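Local structure of glycerate kinase, putative (Thermotoga maritima, 2B8N) at residues V173-F185 with V240-L252. The protein phosphorylates D-glycerate to 2-phosphoglycerate at the expense of ATP, a magnesium-dependent step in the breakdown of serine. Residues are numbered along the deposited sequence; the frame is centred on the assembly and turned at random.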
loop_
_atom_site.group_PDB
_atom_site.type_symbol
_atom_site.label_atom_id
_atom_site.label_comp_id
_atom_site.label_asym_id
_atom_site.label_seq_id
_atom_site.Cartn_x
_atom_site.Cartn_y
_atom_site.Cartn_z
ATOM N N VAL A 173 2.009 20.644 -6.617
ATOM C CA VAL A 173 1.099 21.186 -7.625
ATOM C C VAL A 173 -0.311 20.658 -7.450
ATOM O O VAL A 173 -1.263 21.433 -7.466
ATOM C CB VAL A 173 1.539 20.858 -9.037
ATOM C CG1 VAL A 173 0.559 21.430 -10.020
ATOM C CG2 VAL A 173 2.932 21.431 -9.309
ATOM N N ARG A 174 -0.447 19.346 -7.272
ATOM C CA ARG A 174 -1.781 18.739 -7.133
ATOM C C ARG A 174 -2.587 19.289 -5.974
ATOM O O ARG A 174 -3.801 19.442 -6.101
ATOM C CB ARG A 174 -1.732 17.195 -7.037
ATOM C CG ARG A 174 -1.662 16.480 -8.391
ATOM C CD ARG A 174 -2.799 16.867 -9.345
ATOM N NE ARG A 174 -4.083 16.257 -8.997
ATOM C CZ ARG A 174 -4.431 15.003 -9.287
ATOM N NH1 ARG A 174 -3.594 14.209 -9.923
ATOM N NH2 ARG A 174 -5.621 14.527 -8.938
ATOM N N LYS A 175 -1.925 19.566 -4.850
ATOM C CA LYS A 175 -2.609 20.045 -3.644
ATOM C C LYS A 175 -3.185 21.453 -3.873
ATOM O O LYS A 175 -4.217 21.830 -3.286
ATOM C CB LYS A 175 -1.651 20.039 -2.430
ATOM C CG LYS A 175 -1.232 18.631 -1.957
ATOM C CD LYS A 175 -0.253 18.612 -0.753
ATOM C CE LYS A 175 1.181 19.040 -1.090
ATOM N NZ LYS A 175 2.055 19.048 0.156
ATOM N N HIS A 176 -2.525 22.214 -4.742
ATOM C CA HIS A 176 -2.921 23.575 -5.016
ATOM C C HIS A 176 -3.952 23.674 -6.173
ATOM O O HIS A 176 -4.348 24.779 -6.578
ATOM C CB HIS A 176 -1.663 24.436 -5.263
ATOM C CG HIS A 176 -0.907 24.783 -4.015
ATOM N ND1 HIS A 176 0.060 23.963 -3.471
ATOM C CD2 HIS A 176 -0.981 25.863 -3.200
ATOM C CE1 HIS A 176 0.546 24.525 -2.376
ATOM N NE2 HIS A 176 -0.073 25.675 -2.188
ATOM N N LEU A 177 -4.403 22.528 -6.683
ATOM C CA LEU A 177 -5.457 22.481 -7.707
ATOM C C LEU A 177 -6.776 21.841 -7.229
ATOM O O LEU A 177 -7.677 21.622 -8.030
ATOM C CB LEU A 177 -4.934 21.704 -8.933
ATOM C CG LEU A 177 -3.783 22.353 -9.729
ATOM C CD1 LEU A 177 -3.328 21.455 -10.846
ATOM C CD2 LEU A 177 -4.196 23.689 -10.293
ATOM N N SER A 178 -6.900 21.580 -5.926
ATOM C CA SER A 178 -7.894 20.641 -5.394
ATOM C C SER A 178 -8.710 21.176 -4.218
ATOM O O SER A 178 -8.238 21.967 -3.437
ATOM C CB SER A 178 -7.170 19.369 -4.963
ATOM O OG SER A 178 -8.048 18.455 -4.353
ATOM N N GLN A 179 -9.952 20.728 -4.101
ATOM C CA GLN A 179 -10.812 21.131 -2.997
ATOM C C GLN A 179 -10.658 20.196 -1.777
ATOM O O GLN A 179 -11.208 20.478 -0.708
ATOM C CB GLN A 179 -12.285 21.156 -3.436
ATOM C CG GLN A 179 -12.613 22.236 -4.456
ATOM C CD GLN A 179 -14.118 22.443 -4.685
ATOM O OE1 GLN A 179 -14.902 22.584 -3.748
ATOM N NE2 GLN A 179 -14.512 22.489 -5.942
ATOM N N VAL A 180 -9.922 19.086 -1.925
ATOM C CA VAL A 180 -9.821 18.099 -0.841
ATOM C C VAL A 180 -8.406 17.719 -0.427
ATOM O O VAL A 180 -8.179 17.375 0.743
ATOM C CB VAL A 180 -10.646 16.803 -1.127
ATOM C CG1 VAL A 180 -12.074 17.145 -1.306
ATOM C CG2 VAL A 180 -10.145 16.080 -2.330
ATOM N N LYS A 181 -7.464 17.770 -1.366
ATOM C CA LYS A 181 -6.064 17.444 -1.055
ATOM C C LYS A 181 -5.463 18.593 -0.240
ATOM O O LYS A 181 -6.084 19.653 -0.062
ATOM C CB LYS A 181 -5.225 17.283 -2.333
ATOM C CG LYS A 181 -5.847 16.478 -3.469
ATOM C CD LYS A 181 -5.328 15.081 -3.540
ATOM C CE LYS A 181 -6.006 14.267 -4.621
ATOM N NZ LYS A 181 -5.336 14.593 -5.896
ATOM N N GLY A 182 -4.240 18.392 0.230
ATOM C CA GLY A 182 -3.500 19.462 0.901
ATOM C C GLY A 182 -4.184 19.992 2.138
ATOM O O GLY A 182 -4.081 21.194 2.431
ATOM N N GLY A 183 -4.886 19.108 2.852
ATOM C CA GLY A 183 -5.540 19.459 4.122
ATOM C C GLY A 183 -6.916 20.100 3.980
ATOM O O GLY A 183 -7.569 20.421 4.968
ATOM N N ARG A 184 -7.379 20.286 2.755
ATOM C CA ARG A 184 -8.643 21.016 2.536
ATOM C C ARG A 184 -9.902 20.278 3.019
ATOM O O ARG A 184 -10.865 20.898 3.508
ATOM C CB ARG A 184 -8.757 21.431 1.071
ATOM C CG ARG A 184 -7.767 22.550 0.778
ATOM C CD ARG A 184 -7.828 23.090 -0.618
ATOM N NE ARG A 184 -7.376 24.487 -0.681
ATOM C CZ ARG A 184 -6.716 25.016 -1.705
ATOM N NH1 ARG A 184 -6.391 24.281 -2.767
ATOM N NH2 ARG A 184 -6.365 26.298 -1.676
ATOM N N PHE A 185 -9.863 18.958 2.916
ATOM C CA PHE A 185 -10.915 18.121 3.444
ATOM C C PHE A 185 -11.109 18.336 4.936
ATOM O O PHE A 185 -12.223 18.528 5.372
ATOM C CB PHE A 185 -10.641 16.647 3.131
ATOM C CG PHE A 185 -11.704 15.734 3.613
ATOM C CD1 PHE A 185 -13.033 15.932 3.240
ATOM C CD2 PHE A 185 -11.400 14.677 4.443
ATOM C CE1 PHE A 185 -14.035 15.076 3.689
ATOM C CE2 PHE A 185 -12.391 13.819 4.879
ATOM C CZ PHE A 185 -13.710 14.028 4.498
ATOM N N VAL A 240 -6.038 28.054 -14.192
ATOM C CA VAL A 240 -5.182 27.220 -13.364
ATOM C C VAL A 240 -4.275 28.077 -12.477
ATOM O O VAL A 240 -4.273 27.925 -11.254
ATOM C CB VAL A 240 -4.380 26.210 -14.239
ATOM C CG1 VAL A 240 -3.171 25.651 -13.502
ATOM C CG2 VAL A 240 -5.284 25.076 -14.657
ATOM N N LYS A 241 -3.527 28.987 -13.081
ATOM C CA LYS A 241 -2.615 29.823 -12.317
ATOM C C LYS A 241 -3.299 30.576 -11.155
ATOM O O LYS A 241 -2.724 30.669 -10.079
ATOM C CB LYS A 241 -1.855 30.766 -13.247
ATOM C CG LYS A 241 -0.881 30.032 -14.159
ATOM C CD LYS A 241 0.125 31.007 -14.785
ATOM C CE LYS A 241 1.080 30.323 -15.759
ATOM N NZ LYS A 241 0.328 29.892 -16.971
ATOM N N ARG A 242 -4.523 31.066 -11.356
ATOM C CA ARG A 242 -5.237 31.794 -10.306
ATOM C C ARG A 242 -5.951 30.875 -9.298
ATOM O O ARG A 242 -6.229 31.293 -8.184
ATOM C CB ARG A 242 -6.181 32.855 -10.915
ATOM C CG ARG A 242 -7.489 32.340 -11.475
ATOM C CD ARG A 242 -8.356 33.482 -12.058
ATOM N NE ARG A 242 -9.159 34.162 -11.029
ATOM C CZ ARG A 242 -9.083 35.456 -10.698
ATOM N NH1 ARG A 242 -8.240 36.278 -11.320
ATOM N NH2 ARG A 242 -9.875 35.942 -9.736
ATOM N N ALA A 243 -6.222 29.633 -9.679
ATOM C CA ALA A 243 -6.619 28.603 -8.722
ATOM C C ALA A 243 -5.485 28.305 -7.704
ATOM O O ALA A 243 -5.735 28.184 -6.498
ATOM C CB ALA A 243 -7.007 27.358 -9.459
ATOM N N ILE A 244 -4.251 28.214 -8.213
ATOM C CA ILE A 244 -3.054 27.899 -7.418
ATOM C C ILE A 244 -2.757 28.960 -6.349
ATOM O O ILE A 244 -2.309 28.624 -5.246
ATOM C CB ILE A 244 -1.844 27.645 -8.364
ATOM C CG1 ILE A 244 -2.000 26.273 -9.014
ATOM C CG2 ILE A 244 -0.516 27.702 -7.641
ATOM C CD1 ILE A 244 -1.084 26.002 -10.216
ATOM N N LEU A 245 -3.066 30.218 -6.664
ATOM C CA LEU A 245 -2.901 31.357 -5.734
ATOM C C LEU A 245 -3.672 31.271 -4.420
ATOM O O LEU A 245 -3.423 32.073 -3.499
ATOM C CB LEU A 245 -3.342 32.648 -6.411
ATOM C CG LEU A 245 -2.460 33.298 -7.478
ATOM C CD1 LEU A 245 -3.197 34.506 -7.973
ATOM C CD2 LEU A 245 -1.110 33.677 -6.939
ATOM N N GLN A 246 -4.642 30.359 -4.359
ATOM C CA GLN A 246 -5.367 30.075 -3.128
ATOM C C GLN A 246 -4.478 29.147 -2.318
ATOM O O GLN A 246 -4.199 28.007 -2.737
ATOM C CB GLN A 246 -6.737 29.452 -3.442
ATOM C CG GLN A 246 -7.524 30.252 -4.502
ATOM C CD GLN A 246 -8.984 29.852 -4.625
ATOM O OE1 GLN A 246 -9.499 29.652 -5.737
ATOM N NE2 GLN A 246 -9.662 29.738 -3.486
ATOM N N GLU A 247 -4.004 29.648 -1.181
ATOM C CA GLU A 247 -3.047 28.914 -0.395
ATOM C C GLU A 247 -3.752 27.818 0.372
ATOM O O GLU A 247 -4.919 27.988 0.768
ATOM C CB GLU A 247 -2.291 29.841 0.554
ATOM C CG GLU A 247 -1.084 29.186 1.191
ATOM C CD GLU A 247 -0.156 28.580 0.168
ATOM O OE1 GLU A 247 0.617 29.353 -0.431
ATOM O OE2 GLU A 247 -0.222 27.349 -0.043
ATOM N N THR A 248 -3.034 26.708 0.565
ATOM C CA THR A 248 -3.547 25.522 1.247
ATOM C C THR A 248 -3.279 25.661 2.726
ATOM O O THR A 248 -2.370 26.411 3.104
ATOM C CB THR A 248 -2.834 24.271 0.751
ATOM O OG1 THR A 248 -1.430 24.460 0.888
ATOM C CG2 THR A 248 -3.169 24.024 -0.716
ATOM N N PRO A 249 -4.083 24.977 3.572
ATOM C CA PRO A 249 -3.942 25.042 5.032
ATOM C C PRO A 249 -2.557 24.667 5.531
ATOM O O PRO A 249 -2.102 23.553 5.262
ATOM C CB PRO A 249 -4.975 24.036 5.541
ATOM C CG PRO A 249 -5.446 23.280 4.367
ATOM C CD PRO A 249 -5.227 24.141 3.176
ATOM N N LYS A 250 -1.907 25.597 6.247
ATOM C CA LYS A 250 -0.535 25.416 6.753
ATOM C C LYS A 250 -0.508 24.688 8.105
ATOM O O LYS A 250 0.517 24.150 8.497
ATOM C CB LYS A 250 0.192 26.774 6.805
ATOM C CG LYS A 250 0.426 27.424 5.399
ATOM C CD LYS A 250 1.529 26.681 4.572
ATOM C CE LYS A 250 1.418 26.924 3.053
ATOM N NZ LYS A 250 0.471 26.014 2.322
ATOM N N HIS A 251 -1.657 24.631 8.771
ATOM C CA HIS A 251 -1.802 24.008 10.072
ATOM C C HIS A 251 -3.236 23.502 10.184
ATOM O O HIS A 251 -4.152 24.100 9.620
ATOM C CB HIS A 251 -1.520 25.055 11.160
ATOM C CG HIS A 251 -2.480 26.221 11.144
ATOM N ND1 HIS A 251 -2.214 27.405 10.478
ATOM C CD2 HIS A 251 -3.708 26.378 11.710
ATOM C CE1 HIS A 251 -3.233 28.238 10.637
ATOM N NE2 HIS A 251 -4.153 27.638 11.374
ATOM N N LEU A 252 -3.419 22.394 10.898
ATOM C CA LEU A 252 -4.755 21.824 11.148
ATOM C C LEU A 252 -4.888 21.518 12.643
ATOM O O LEU A 252 -4.008 20.904 13.217
ATOM C CB LEU A 252 -4.966 20.540 10.329
ATOM C CG LEU A 252 -4.842 20.565 8.789
ATOM C CD1 LEU A 252 -4.908 19.170 8.187
ATOM C CD2 LEU A 252 -5.892 21.417 8.156
#
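The methyl CG2 of T248 sits between two flat groups, covering one face of the H176 ring and one face of the R184 guanidinium. It lies 3.8 Å from the H176 ring centroid and 13° off the ring normal, which meets the criterion for a CH-pi contact; T248 CG2 is likewise 3.8 Å from R184 CZ, over the centre of that group. At the ring edge, H176 NE2 donates to E247 OE2 over 2.7 Å. The bond is fairly straight (160°), lies near the ring plane and uses the syn side of a carboxylate turned almost perpendicular to the ring. The same oxygen accepts from T248 N and forms a salt bridge with K250 NZ, so three donors converge on E247 OE2 and fix its rotation. Replacing H176 with an alanine would probably cost E247 one of these donors and leave the T248 methyl without its aromatic face. At the guanidinium edge R184 NH2 makes a weak bond to Q246 O (3.0 Å), and a second weak one goes to E247 O, while NH1 reaches S178 O; the chain extended from CG to NE carries the group across the loop. These bonds join the loop linking helices 167-175 and 184-189 to the chain leaving helix 238-244, within the crossover that leads from strand 193-199 to strand 255-261 of the parallel sheet. D218 ties both sides, accepting from T248 OG1 and pairing with K175. Apolar packing continues beside the histidine, where L177 CD2 meets I244 CG1 at 3.6 Å. Farther along, P249 CG lies 3.2 Å from G182 O, against a type I' turn whose two central glycines have positive phi.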